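Local atomic coordinates of acyl-[acyl-carrier-protein]--UDP-N-acetylglucosamine O-acyltransferase (Helicobacter pylori, PDB entry 1J2Z), a protein that catalyses the transfer of a (3R)-hydroxyacyl chain from acyl carrier protein to UDP-N-acetylglucosamine, the first step of lipid A biosynthesis. Residues N95-L106 / H118-G126; L224-L232 / E243-S251. One frame throughout, in Å; residues are numbered along the deposited sequence.

Contact 1: residues N95-L106 / H118-G126. With SOG (octyl 1-thio-beta-D-glucopyranoside), chain B.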
ATOM      1  N   ASN A  95       0.664   7.259 -14.592  1.00 17.25           N
ATOM      2  CA  ASN A  95       0.004   7.194 -15.889  1.00 15.49           C
ATOM      3  C   ASN A  95      -0.094   8.553 -16.563  1.00 17.31           C
ATOM      4  O   ASN A  95      -0.040   9.590 -15.900  1.00 18.36           O
ATOM      5  CB  ASN A  95      -1.411   6.634 -15.721  1.00 20.56           C
ATOM      6  CG  ASN A  95      -1.422   5.286 -15.037  1.00 15.17           C
ATOM      7  OD1 ASN A  95      -0.776   4.342 -15.494  1.00 23.10           O
ATOM      8  ND2 ASN A  95      -2.155   5.187 -13.938  1.00 15.53           N
ATOM      9  N   PRO A  96      -0.224   8.559 -17.900  1.00 18.99           N
ATOM     10  CA  PRO A  96      -0.343   9.797 -18.673  1.00 20.50           C
ATOM     11  C   PRO A  96      -1.794  10.269 -18.587  1.00 23.51           C
ATOM     12  O   PRO A  96      -2.636   9.584 -17.995  1.00 18.64           O
ATOM     13  CB  PRO A  96       0.068   9.369 -20.083  1.00 15.17           C
ATOM     14  CG  PRO A  96      -0.368   7.938 -20.137  1.00 17.90           C
ATOM     15  CD  PRO A  96       0.043   7.412 -18.786  1.00 15.08           C
ATOM     16  N   GLY A  97      -2.087  11.426 -19.173  1.00 19.55           N
ATOM     17  CA  GLY A  97      -3.434  11.970 -19.104  1.00 17.64           C
ATOM     18  C   GLY A  97      -4.464  11.329 -20.011  1.00 21.28           C
ATOM     19  O   GLY A  97      -4.222  10.267 -20.570  1.00 17.64           O
ATOM     20  N   THR A  98      -5.621  11.980 -20.132  1.00 21.30           N
ATOM     21  CA  THR A  98      -6.718  11.504 -20.974  1.00 20.16           C
ATOM     22  C   THR A  98      -7.313  12.671 -21.760  1.00 24.68           C
ATOM     23  O   THR A  98      -7.076  13.843 -21.444  1.00 19.22           O
ATOM     24  CB  THR A  98      -7.869  10.884 -20.143  1.00 18.04           C
ATOM     25  OG1 THR A  98      -8.395  11.871 -19.252  1.00 22.56           O
ATOM     26  CG2 THR A  98      -7.382   9.686 -19.343  1.00 17.40           C
ATOM     27  N   GLU A  99      -8.099  12.345 -22.778  1.00 28.01           N
ATOM     28  CA  GLU A  99      -8.731  13.363 -23.604  1.00 31.88           C
ATOM     29  C   GLU A  99      -9.752  14.159 -22.796  1.00 31.52           C
ATOM     30  O   GLU A  99      -9.936  15.355 -23.020  1.00 30.51           O
ATOM     31  CB  GLU A  99      -9.408  12.712 -24.812  1.00 39.45           C
ATOM     32  CG  GLU A  99     -10.133  13.697 -25.712  1.00 55.78           C
ATOM     33  CD  GLU A  99     -10.701  13.039 -26.953  1.00 68.62           C
ATOM     34  OE1 GLU A  99     -11.494  12.080 -26.814  1.00 74.15           O
ATOM     35  OE2 GLU A  99     -10.355  13.484 -28.070  1.00 76.81           O
ATOM     36  N   GLY A 100     -10.410  13.491 -21.856  1.00 32.13           N
ATOM     37  CA  GLY A 100     -11.401  14.157 -21.029  1.00 31.76           C
ATOM     38  C   GLY A 100     -10.769  15.057 -19.988  1.00 35.10           C
ATOM     39  O   GLY A 100     -11.425  15.954 -19.453  1.00 35.80           O
ATOM     40  N   GLY A 101      -9.492  14.816 -19.699  1.00 32.61           N
ATOM     41  CA  GLY A 101      -8.778  15.618 -18.721  1.00 29.75           C
ATOM     42  C   GLY A 101      -7.987  16.722 -19.400  1.00 30.79           C
ATOM     43  O   GLY A 101      -8.563  17.577 -20.066  1.00 32.52           O
ATOM     44  N   ILE A 102      -6.669  16.709 -19.236  1.00 23.39           N
ATOM     45  CA  ILE A 102      -5.821  17.718 -19.856  1.00 22.85           C
ATOM     46  C   ILE A 102      -4.830  17.069 -20.819  1.00 23.86           C
ATOM     47  O   ILE A 102      -3.812  17.666 -21.173  1.00 20.59           O
ATOM     48  CB  ILE A 102      -5.035  18.533 -18.800  1.00 22.98           C
ATOM     49  CG1 ILE A 102      -4.228  17.588 -17.902  1.00 18.72           C
ATOM     50  CG2 ILE A 102      -5.994  19.387 -17.980  1.00 27.79           C
ATOM     51  CD1 ILE A 102      -3.393  18.313 -16.850  1.00 22.45           C
ATOM     52  N   LYS A 103      -5.142  15.841 -21.225  1.00 21.67           N
ATOM     53  CA  LYS A 103      -4.319  15.079 -22.161  1.00 25.06           C
ATOM     54  C   LYS A 103      -2.892  14.854 -21.682  1.00 22.94           C
ATOM     55  O   LYS A 103      -2.005  14.563 -22.484  1.00 20.24           O
ATOM     56  CB  LYS A 103      -4.293  15.770 -23.531  1.00 31.51           C
ATOM     57  CG  LYS A 103      -5.678  15.955 -24.159  1.00 38.28           C
ATOM     58  CD  LYS A 103      -5.610  16.624 -25.534  1.00 35.77           C
ATOM     59  CE  LYS A 103      -4.894  15.747 -26.553  1.00 44.82           C
ATOM     60  NZ  LYS A 103      -4.800  16.389 -27.899  1.00 49.65           N
ATOM     61  N   LYS A 104      -2.665  14.975 -20.377  1.00 24.67           N
ATOM     62  CA  LYS A 104      -1.324  14.770 -19.847  1.00 22.77           C
ATOM     63  C   LYS A 104      -1.270  14.719 -18.324  1.00 21.65           C
ATOM     64  O   LYS A 104      -2.189  15.157 -17.632  1.00 22.71           O
ATOM     65  CB  LYS A 104      -0.398  15.894 -20.328  1.00 27.73           C
ATOM     66  CG  LYS A 104      -0.706  17.244 -19.681  1.00 25.74           C
ATOM     67  CD  LYS A 104       0.178  18.368 -20.208  1.00 32.00           C
ATOM     68  CE  LYS A 104      -0.308  18.891 -21.548  1.00 24.89           C
ATOM     69  NZ  LYS A 104      -1.646  19.551 -21.426  1.00 24.26           N
ATOM     70  N   THR A 105      -0.179  14.153 -17.824  1.00 20.42           N
ATOM     71  CA  THR A 105       0.100  14.082 -16.401  1.00 22.52           C
ATOM     72  C   THR A 105       1.424  14.828 -16.346  1.00 23.06           C
ATOM     73  O   THR A 105       2.348  14.511 -17.098  1.00 20.46           O
ATOM     74  CB  THR A 105       0.278  12.638 -15.920  1.00 22.63           C
ATOM     75  OG1 THR A 105      -0.993  11.977 -15.950  1.00 19.89           O
ATOM     76  CG2 THR A 105       0.843  12.615 -14.503  1.00 14.60           C
ATOM     77  N   LEU A 106       1.510  15.827 -15.476  1.00 19.92           N
ATOM     78  CA  LEU A 106       2.704  16.654 -15.403  1.00 21.28           C
ATOM     79  C   LEU A 106       3.359  16.682 -14.028  1.00 19.95           C
ATOM     80  O   LEU A 106       2.684  16.794 -13.011  1.00 23.95           O
ATOM     81  CB  LEU A 106       2.333  18.079 -15.831  1.00 23.06           C
ATOM     82  CG  LEU A 106       3.415  19.141 -16.025  1.00 37.81           C
ATOM     83  CD1 LEU A 106       4.267  18.799 -17.247  1.00 36.94           C
ATOM     84  CD2 LEU A 106       2.749  20.502 -16.216  1.00 33.78           C
ATOM     85  N   HIS A 118       1.464   6.203  -6.318  1.00 16.23           N
ATOM     86  CA  HIS A 118       0.757   6.153  -7.593  1.00 19.40           C
ATOM     87  C   HIS A 118       0.220   7.526  -7.974  1.00 17.66           C
ATOM     88  O   HIS A 118      -0.463   8.175  -7.183  1.00 20.57           O
ATOM     89  CB  HIS A 118      -0.419   5.175  -7.561  1.00 16.27           C
ATOM     90  CG  HIS A 118      -1.290   5.257  -8.779  1.00 19.33           C
ATOM     91  ND1 HIS A 118      -2.628   5.579  -8.719  1.00 22.73           N
ATOM     92  CD2 HIS A 118      -0.997   5.113 -10.092  1.00 13.20           C
ATOM     93  CE1 HIS A 118      -3.123   5.631  -9.944  1.00 13.83           C
ATOM     94  NE2 HIS A 118      -2.153   5.352 -10.795  1.00 23.58           N
ATOM     95  N   VAL A 119       0.534   7.963  -9.186  1.00 18.88           N
ATOM     96  CA  VAL A 119       0.047   9.243  -9.682  1.00 18.92           C
ATOM     97  C   VAL A 119      -0.883   8.930 -10.846  1.00 14.98           C
ATOM     98  O   VAL A 119      -0.446   8.451 -11.889  1.00 16.04           O
ATOM     99  CB  VAL A 119       1.198  10.143 -10.156  1.00 16.44           C
ATOM    100  CG1 VAL A 119       0.638  11.455 -10.721  1.00 20.07           C
ATOM    101  CG2 VAL A 119       2.128  10.428  -8.995  1.00 14.28           C
ATOM    102  N   ALA A 120      -2.174   9.182 -10.655  1.00 14.55           N
ATOM    103  CA  ALA A 120      -3.166   8.892 -11.687  1.00 17.04           C
ATOM    104  C   ALA A 120      -3.149   9.862 -12.864  1.00 18.96           C
ATOM    105  O   ALA A 120      -2.504  10.914 -12.831  1.00 19.37           O
ATOM    106  CB  ALA A 120      -4.570   8.851 -11.067  1.00 13.90           C
ATOM    107  N   HIS A 121      -3.879   9.487 -13.908  1.00 20.41           N
ATOM    108  CA  HIS A 121      -3.976  10.287 -15.115  1.00 19.85           C
ATOM    109  C   HIS A 121      -4.416  11.719 -14.837  1.00 21.14           C
ATOM    110  O   HIS A 121      -5.201  11.981 -13.918  1.00 21.86           O
ATOM    111  CB  HIS A 121      -4.977   9.654 -16.083  1.00 18.08           C
ATOM    112  CG  HIS A 121      -6.383   9.636 -15.569  1.00 23.22           C
ATOM    113  ND1 HIS A 121      -6.900   8.586 -14.843  1.00 25.99           N
ATOM    114  CD2 HIS A 121      -7.375  10.553 -15.663  1.00 20.80           C
ATOM    115  CE1 HIS A 121      -8.150   8.856 -14.514  1.00 24.64           C
ATOM    116  NE2 HIS A 121      -8.463  10.044 -14.998  1.00 24.30           N
ATOM    117  N   ASP A 122      -3.898  12.639 -15.644  1.00 20.53           N
ATOM    118  CA  ASP A 122      -4.249  14.055 -15.559  1.00 18.79           C
ATOM    119  C   ASP A 122      -3.863  14.811 -14.290  1.00 23.42           C
ATOM    120  O   ASP A 122      -4.389  15.893 -14.032  1.00 19.40           O
ATOM    121  CB  ASP A 122      -5.749  14.214 -15.811  1.00 16.51           C
ATOM    122  CG  ASP A 122      -6.170  13.656 -17.155  1.00 19.44           C
ATOM    123  OD1 ASP A 122      -5.708  14.178 -18.193  1.00 24.19           O
ATOM    124  OD2 ASP A 122      -6.955  12.690 -17.182  1.00 22.92           O
ATOM    125  N   CYS A 123      -2.958  14.255 -13.493  1.00 16.51           N
ATOM    126  CA  CYS A 123      -2.527  14.956 -12.293  1.00 17.74           C
ATOM    127  C   CYS A 123      -1.433  15.949 -12.658  1.00 18.42           C
ATOM    128  O   CYS A 123      -0.738  15.798 -13.665  1.00 16.64           O
ATOM    129  CB  CYS A 123      -1.994  13.979 -11.242  1.00 19.05           C
ATOM    130  SG  CYS A 123      -3.284  13.011 -10.392  1.00 19.59           S
ATOM    131  N   VAL A 124      -1.291  16.975 -11.835  1.00 15.37           N
ATOM    132  CA  VAL A 124      -0.280  17.987 -12.052  1.00 22.43           C
ATOM    133  C   VAL A 124       0.434  18.216 -10.734  1.00 21.10           C
ATOM    134  O   VAL A 124      -0.178  18.627  -9.754  1.00 26.97           O
ATOM    135  CB  VAL A 124      -0.902  19.323 -12.523  1.00 17.52           C
ATOM    136  CG1 VAL A 124       0.169  20.403 -12.579  1.00 25.27           C
ATOM    137  CG2 VAL A 124      -1.534  19.146 -13.896  1.00 17.48           C
ATOM    138  N   ILE A 125       1.731  17.931 -10.721  1.00 22.08           N
ATOM    139  CA  ILE A 125       2.548  18.119  -9.534  1.00 20.76           C
ATOM    140  C   ILE A 125       3.596  19.166  -9.881  1.00 20.65           C
ATOM    141  O   ILE A 125       4.166  19.138 -10.974  1.00 19.66           O
ATOM    142  CB  ILE A 125       3.247  16.802  -9.127  1.00 18.71           C
ATOM    143  CG1 ILE A 125       2.198  15.769  -8.705  1.00 19.53           C
ATOM    144  CG2 ILE A 125       4.234  17.059  -7.997  1.00 18.04           C
ATOM    145  CD1 ILE A 125       2.770  14.394  -8.414  1.00 15.88           C
ATOM    146  N   GLY A 126       3.838  20.089  -8.954  1.00 21.36           N
ATOM    147  CA  GLY A 126       4.816  21.140  -9.180  1.00 24.84           C
ATOM    148  C   GLY A 126       6.249  20.736  -8.880  1.00 23.13           C
ATOM    149  O   GLY A 126       6.713  19.678  -9.313  1.00 20.03           O
TER
HETATM  150  C1  SOG B 409      -9.538   6.985 -10.309  0.70 61.56           C
HETATM  151  C2  SOG B 409      -9.011   7.056 -11.764  0.70 58.64           C
HETATM  152  C3  SOG B 409      -8.025   5.905 -12.007  0.70 53.21           C
HETATM  153  C4  SOG B 409      -6.870   6.051 -11.010  0.70 53.09           C
HETATM  154  C5  SOG B 409      -7.435   5.982  -9.568  0.70 55.19           C
HETATM  155  C6  SOG B 409      -6.322   6.147  -8.543  0.70 57.81           C
HETATM  156  C1' SOG B 409     -11.513   7.724  -9.161  0.70 66.77           C
HETATM  157  C2' SOG B 409     -11.443   8.667  -7.976  0.70 61.34           C
HETATM  158  C3' SOG B 409     -12.823   8.928  -7.401  0.70 59.84           C
HETATM  159  C4' SOG B 409     -12.761   9.877  -6.213  0.70 52.20           C
HETATM  160  C5' SOG B 409     -14.149  10.136  -5.643  0.70 48.62           C
HETATM  161  C6' SOG B 409     -14.070  10.968  -4.380  0.70 40.30           C
HETATM  162  C7' SOG B 409     -15.440  11.231  -3.802  0.70 43.17           C
HETATM  163  C8' SOG B 409     -15.329  12.060  -2.544  0.70 37.89           C
HETATM  164  S1  SOG B 409     -10.448   8.067 -10.055  0.70 70.96           S
HETATM  165  O2  SOG B 409     -10.094   6.967 -12.681  0.70 56.14           O
HETATM  166  O3  SOG B 409      -7.529   5.966 -13.328  0.70 55.49           O
HETATM  167  O4  SOG B 409      -5.927   5.012 -11.210  0.70 41.60           O
HETATM  168  O5  SOG B 409      -8.413   7.045  -9.387  0.70 60.73           O
HETATM  169  O6  SOG B 409      -5.700   4.900  -8.298  0.70 61.21           O
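D122 OD1 is gripped by two backbone amides of the loop 95-103, T98 N and I102 N, between two successive coils of the left-handed parallel beta-helix of the hexapeptide-repeat acyltransferases. T98 N lies 2.9 Å from D122 OD1 on the syn side, somewhat out of the carboxylate plane, whereas I102 N comes from the opposite face, well above that plane. The second oxygen, D122 OD2, spends its syn lone pair on the T98 hydroxyl, with OG1 to OD2 at 2.7 Å. T98 OG1 sits between its own backbone N and carbonyl carbon (chi1 60°), which turns it to the acid. Three donors from the loop thus fix the rotation of the carboxylate. D122 is the third residue of a type II turn, A120 to C123, and H140, a substrate-binding residue by similarity, packs against its side chain.

Beyond this loop the coils stack as parallel strands: L106 N donates to C123 O and I125 N to L106 O, the latter at 2.7 Å, while just past strand 93-94, N95 N donates to V119 O of the neighbouring strand 118-119. T105 OG1 gives its hydrogen to N95 O at 2.6 Å and receives a weak bond from D122 N, so one hydroxyl ties loop start, strand and turn together. On the outer side the side chains of I102 and V124 cross at about a right angle, I102 CD1 touching V124 CG2 at 3.6 Å.

The same turn lines the sugar pocket. A120 CB rests 3.6 Å from C4 of the octyl thioglucoside, and the H121 ring meets the ligand edge-on, its ND1 making a weak hydrogen bond to sugar O3 at 3.1 Å.

Contact 2: residues L224-L232 / E243-S251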
ATOM      1  N   LEU A 224     -17.130  31.501   3.002  1.00 28.52           N
ATOM      2  CA  LEU A 224     -15.718  31.602   2.668  1.00 26.27           C
ATOM      3  C   LEU A 224     -15.598  32.408   1.377  1.00 25.35           C
ATOM      4  O   LEU A 224     -14.778  33.316   1.267  1.00 25.52           O
ATOM      5  CB  LEU A 224     -15.134  30.203   2.453  1.00 32.17           C
ATOM      6  CG  LEU A 224     -13.631  29.965   2.607  1.00 32.23           C
ATOM      7  CD1 LEU A 224     -13.303  28.579   2.075  1.00 33.20           C
ATOM      8  CD2 LEU A 224     -12.842  31.010   1.858  1.00 42.80           C
ATOM      9  N   ARG A 225     -16.433  32.064   0.404  1.00 27.82           N
ATOM     10  CA  ARG A 225     -16.428  32.736  -0.890  1.00 34.24           C
ATOM     11  C   ARG A 225     -16.637  34.242  -0.768  1.00 33.09           C
ATOM     12  O   ARG A 225     -15.898  35.026  -1.363  1.00 31.70           O
ATOM     13  CB  ARG A 225     -17.500  32.119  -1.793  1.00 34.17           C
ATOM     14  CG  ARG A 225     -17.757  32.863  -3.096  1.00 46.39           C
ATOM     15  CD  ARG A 225     -18.586  32.000  -4.041  1.00 45.60           C
ATOM     16  NE  ARG A 225     -17.773  30.948  -4.638  1.00 47.72           N
ATOM     17  CZ  ARG A 225     -17.063  31.093  -5.753  1.00 47.01           C
ATOM     18  NH1 ARG A 225     -17.072  32.247  -6.405  1.00 43.98           N
ATOM     19  NH2 ARG A 225     -16.330  30.088  -6.209  1.00 50.89           N
ATOM     20  N   GLU A 226     -17.642  34.646   0.004  1.00 35.01           N
ATOM     21  CA  GLU A 226     -17.918  36.066   0.181  1.00 36.67           C
ATOM     22  C   GLU A 226     -16.767  36.783   0.878  1.00 35.68           C
ATOM     23  O   GLU A 226     -16.433  37.910   0.528  1.00 37.82           O
ATOM     24  CB  GLU A 226     -19.215  36.266   0.968  1.00 39.86           C
ATOM     25  CG  GLU A 226     -20.472  35.878   0.198  1.00 45.91           C
ATOM     26  CD  GLU A 226     -20.564  36.559  -1.164  1.00 54.10           C
ATOM     27  OE1 GLU A 226     -20.256  35.910  -2.189  1.00 54.65           O
ATOM     28  OE2 GLU A 226     -20.937  37.749  -1.211  1.00 55.95           O
ATOM     29  N   SER A 227     -16.159  36.133   1.864  1.00 32.17           N
ATOM     30  CA  SER A 227     -15.041  36.745   2.572  1.00 35.14           C
ATOM     31  C   SER A 227     -13.847  36.871   1.635  1.00 32.90           C
ATOM     32  O   SER A 227     -13.099  37.849   1.695  1.00 31.08           O
ATOM     33  CB  SER A 227     -14.651  35.905   3.793  1.00 35.65           C
ATOM     34  OG  SER A 227     -15.701  35.879   4.740  1.00 39.05           O
ATOM     35  N   ALA A 228     -13.672  35.880   0.766  1.00 31.57           N
ATOM     36  CA  ALA A 228     -12.563  35.890  -0.180  1.00 32.70           C
ATOM     37  C   ALA A 228     -12.704  37.058  -1.156  1.00 32.97           C
ATOM     38  O   ALA A 228     -11.743  37.786  -1.407  1.00 32.02           O
ATOM     39  CB  ALA A 228     -12.507  34.567  -0.943  1.00 24.82           C
ATOM     40  N   LYS A 229     -13.906  37.233  -1.698  1.00 34.36           N
ATOM     41  CA  LYS A 229     -14.165  38.314  -2.641  1.00 34.66           C
ATOM     42  C   LYS A 229     -13.950  39.672  -1.977  1.00 37.75           C
ATOM     43  O   LYS A 229     -13.355  40.573  -2.568  1.00 39.28           O
ATOM     44  CB  LYS A 229     -15.590  38.199  -3.195  1.00 37.06           C
ATOM     45  CG  LYS A 229     -15.834  36.885  -3.922  1.00 36.02           C
ATOM     46  CD  LYS A 229     -17.041  36.920  -4.842  1.00 41.59           C
ATOM     47  CE  LYS A 229     -18.339  37.037  -4.076  1.00 47.41           C
ATOM     48  NZ  LYS A 229     -19.505  36.845  -4.985  1.00 49.00           N
ATOM     49  N   LEU A 230     -14.422  39.811  -0.743  1.00 36.80           N
ATOM     50  CA  LEU A 230     -14.255  41.060  -0.013  1.00 39.55           C
ATOM     51  C   LEU A 230     -12.782  41.314   0.262  1.00 38.57           C
ATOM     52  O   LEU A 230     -12.321  42.455   0.249  1.00 40.60           O
ATOM     53  CB  LEU A 230     -15.020  41.012   1.312  1.00 41.49           C
ATOM     54  CG  LEU A 230     -16.537  41.172   1.218  1.00 45.69           C
ATOM     55  CD1 LEU A 230     -17.173  40.913   2.577  1.00 44.14           C
ATOM     56  CD2 LEU A 230     -16.864  42.581   0.731  1.00 48.08           C
ATOM     57  N   GLU A 231     -12.047  40.237   0.506  1.00 36.07           N
ATOM     58  CA  GLU A 231     -10.625  40.325   0.793  1.00 35.18           C
ATOM     59  C   GLU A 231      -9.865  40.856  -0.422  1.00 38.53           C
ATOM     60  O   GLU A 231      -8.890  41.595  -0.285  1.00 37.74           O
ATOM     61  CB  GLU A 231     -10.102  38.943   1.182  1.00 41.61           C
ATOM     62  CG  GLU A 231      -8.943  38.965   2.148  1.00 42.13           C
ATOM     63  CD  GLU A 231      -9.273  39.715   3.422  1.00 41.48           C
ATOM     64  OE1 GLU A 231     -10.329  39.441   4.025  1.00 42.87           O
ATOM     65  OE2 GLU A 231      -8.471  40.578   3.825  1.00 41.03           O
ATOM     66  N   LEU A 232     -10.320  40.474  -1.610  1.00 35.91           N
ATOM     67  CA  LEU A 232      -9.698  40.914  -2.851  1.00 43.07           C
ATOM     68  C   LEU A 232      -9.986  42.393  -3.104  1.00 48.48           C
ATOM     69  O   LEU A 232      -9.209  43.084  -3.768  1.00 46.22           O
ATOM     70  CB  LEU A 232     -10.218  40.074  -4.017  1.00 40.73           C
ATOM     71  CG  LEU A 232      -9.744  38.619  -4.036  1.00 42.92           C
ATOM     72  CD1 LEU A 232     -10.641  37.796  -4.945  1.00 39.74           C
ATOM     73  CD2 LEU A 232      -8.288  38.559  -4.494  1.00 40.99           C
ATOM     74  N   GLU A 243      -3.124  35.274  -4.244  1.00 32.12           N
ATOM     75  CA  GLU A 243      -2.786  33.860  -4.331  1.00 34.99           C
ATOM     76  C   GLU A 243      -3.780  32.979  -3.581  1.00 34.71           C
ATOM     77  O   GLU A 243      -4.244  31.967  -4.098  1.00 30.29           O
ATOM     78  CB  GLU A 243      -1.387  33.642  -3.761  1.00 36.49           C
ATOM     79  CG  GLU A 243      -0.855  32.240  -3.927  1.00 44.53           C
ATOM     80  CD  GLU A 243       0.561  32.108  -3.409  1.00 53.13           C
ATOM     81  OE1 GLU A 243       1.162  31.028  -3.599  1.00 55.68           O
ATOM     82  OE2 GLU A 243       1.071  33.084  -2.811  1.00 47.47           O
ATOM     83  N   ILE A 244      -4.105  33.382  -2.359  1.00 35.12           N
ATOM     84  CA  ILE A 244      -5.019  32.624  -1.513  1.00 31.19           C
ATOM     85  C   ILE A 244      -6.490  32.729  -1.909  1.00 28.65           C
ATOM     86  O   ILE A 244      -7.170  31.716  -2.068  1.00 26.59           O
ATOM     87  CB  ILE A 244      -4.853  33.054  -0.042  1.00 25.93           C
ATOM     88  CG1 ILE A 244      -3.446  32.688   0.431  1.00 24.95           C
ATOM     89  CG2 ILE A 244      -5.911  32.396   0.830  1.00 29.93           C
ATOM     90  CD1 ILE A 244      -3.103  33.163   1.818  1.00 19.90           C
ATOM     91  N   CYS A 245      -6.978  33.952  -2.076  1.00 28.39           N
ATOM     92  CA  CYS A 245      -8.377  34.157  -2.422  1.00 29.24           C
ATOM     93  C   CYS A 245      -8.779  33.700  -3.819  1.00 27.30           C
ATOM     94  O   CYS A 245      -9.875  33.167  -4.006  1.00 30.17           O
ATOM     95  CB  CYS A 245      -8.746  35.625  -2.212  1.00 28.62           C
ATOM     96  SG  CYS A 245      -8.538  36.126  -0.495  1.00 32.50           S
ATOM     97  N   SER A 246      -7.914  33.898  -4.807  1.00 27.66           N
ATOM     98  CA  SER A 246      -8.261  33.464  -6.158  1.00 26.14           C
ATOM     99  C   SER A 246      -8.310  31.939  -6.178  1.00 23.87           C
ATOM    100  O   SER A 246      -9.107  31.342  -6.905  1.00 23.81           O
ATOM    101  CB  SER A 246      -7.236  33.972  -7.176  1.00 26.44           C
ATOM    102  OG  SER A 246      -5.984  33.345  -6.990  1.00 31.41           O
ATOM    103  N   PHE A 247      -7.456  31.306  -5.376  1.00 23.19           N
ATOM    104  CA  PHE A 247      -7.437  29.845  -5.295  1.00 24.73           C
ATOM    105  C   PHE A 247      -8.797  29.378  -4.782  1.00 21.68           C
ATOM    106  O   PHE A 247      -9.431  28.491  -5.360  1.00 24.20           O
ATOM    107  CB  PHE A 247      -6.350  29.369  -4.326  1.00 26.65           C
ATOM    108  CG  PHE A 247      -6.312  27.873  -4.147  1.00 27.68           C
ATOM    109  CD1 PHE A 247      -5.745  27.058  -5.119  1.00 23.52           C
ATOM    110  CD2 PHE A 247      -6.878  27.279  -3.021  1.00 29.44           C
ATOM    111  CE1 PHE A 247      -5.741  25.673  -4.977  1.00 20.03           C
ATOM    112  CE2 PHE A 247      -6.882  25.891  -2.868  1.00 28.66           C
ATOM    113  CZ  PHE A 247      -6.312  25.087  -3.848  1.00 23.27           C
ATOM    114  N   ILE A 248      -9.236  29.997  -3.692  1.00 20.95           N
ATOM    115  CA  ILE A 248     -10.511  29.679  -3.064  1.00 22.45           C
ATOM    116  C   ILE A 248     -11.705  29.846  -3.996  1.00 21.75           C
ATOM    117  O   ILE A 248     -12.550  28.957  -4.091  1.00 29.37           O
ATOM    118  CB  ILE A 248     -10.726  30.553  -1.806  1.00 23.06           C
ATOM    119  CG1 ILE A 248      -9.744  30.128  -0.714  1.00 30.17           C
ATOM    120  CG2 ILE A 248     -12.163  30.438  -1.319  1.00 24.71           C
ATOM    121  CD1 ILE A 248      -9.741  31.040   0.510  1.00 27.91           C
ATOM    122  N   LEU A 249     -11.781  30.981  -4.682  1.00 26.65           N
ATOM    123  CA  LEU A 249     -12.896  31.237  -5.589  1.00 24.94           C
ATOM    124  C   LEU A 249     -12.913  30.299  -6.795  1.00 28.09           C
ATOM    125  O   LEU A 249     -13.953  30.114  -7.419  1.00 27.71           O
ATOM    126  CB  LEU A 249     -12.871  32.693  -6.074  1.00 30.85           C
ATOM    127  CG  LEU A 249     -13.008  33.795  -5.019  1.00 31.89           C
ATOM    128  CD1 LEU A 249     -13.021  35.155  -5.706  1.00 38.08           C
ATOM    129  CD2 LEU A 249     -14.283  33.600  -4.215  1.00 29.19           C
ATOM    130  N   GLU A 250     -11.769  29.702  -7.118  1.00 31.20           N
ATOM    131  CA  GLU A 250     -11.691  28.789  -8.256  1.00 33.11           C
ATOM    132  C   GLU A 250     -11.990  27.338  -7.893  1.00 34.19           C
ATOM    133  O   GLU A 250     -12.100  26.483  -8.773  1.00 33.77           O
ATOM    134  CB  GLU A 250     -10.304  28.864  -8.900  1.00 35.28           C
ATOM    135  CG  GLU A 250     -10.058  30.132  -9.696  1.00 41.98           C
ATOM    136  CD  GLU A 250      -8.635  30.222 -10.209  1.00 48.84           C
ATOM    137  OE1 GLU A 250      -8.157  29.239 -10.815  1.00 47.06           O
ATOM    138  OE2 GLU A 250      -7.995  31.276 -10.011  1.00 59.15           O
ATOM    139  N   SER A 251     -12.132  27.064  -6.601  1.00 30.98           N
ATOM    140  CA  SER A 251     -12.397  25.707  -6.129  1.00 31.34           C
ATOM    141  C   SER A 251     -13.624  25.029  -6.743  1.00 30.39           C
ATOM    142  O   SER A 251     -14.691  25.629  -6.848  1.00 28.43           O
ATOM    143  CB  SER A 251     -12.540  25.711  -4.608  1.00 27.06           C
ATOM    144  OG  SER A 251     -12.776  24.401  -4.133  1.00 25.73           O
TER
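Two helices of the C-terminal helical domain, which follows the beta-helix in LpxA, pack here as a pair that runs roughly antiparallel but clearly inclined: the axes of 224-232 and 243-250 run at 143° to each other and approach to 9.0 Å. L249 is the knob, set in a hole formed by R225, A228, K229 and L232. Its two methyls meet different residues of the hole. CD2 lies 3.6 Å from K229 CG and also touches A228 CB, while CD1 meets L232 CD1 tip to tip at 3.6 Å.

R225 closes one end of the hole. Its chain is extended as far as CD and then bends (chi3 -75°), laying one face of the guanidinium over L249 CD2 and bringing NH2 within 2.7 Å of L249 O. That hydrogen bond is not straight, 133° at the hydrogen, and the donor is tilted from the carbonyl plane, yet it gives a backbone oxygen in the last turn of helix 239-250 a cationic partner.

A228, with its small side chain, lets the backbones close in, its CA being 5.1 Å from that of C245. C245 CB packs against L232 CG at 3.6 Å. Near the start of helix 224-234, L224 CD2 presses against I248 CG2, the pair crossing at a slant with a tight spacing of 3.3 Å.

E231 meets C245 SG through CB and CG, and sends its carboxylate to a salt bridge with R216 on helix 204-217. That helix also packs against S227 and I244, completing a three-helix cluster, while R160 of strand 160-161 in the beta-helix makes a cation-pi contact with F247 and a hydrogen bond to F247 O, and S251 also touches it.

Contact 1 lies in the beta-helix and contact 2 in the helical domain after it, so the chain finishes the first before it begins the second. Their centres are 26 Å apart, and although the nearest atoms come to about 10 Å they do not touch. Contact 1 is buried, about 10 Å from the centre of the chain, and carries H118, A120 and H121 of the detergent pocket; contact 2, about 22 Å from that centre, lies away from the annotated sites. The subunit interface differs too: N95 and H118 pack on R89 and N133 of a second subunit, whereas no other chain of the trimer touches the helix pair.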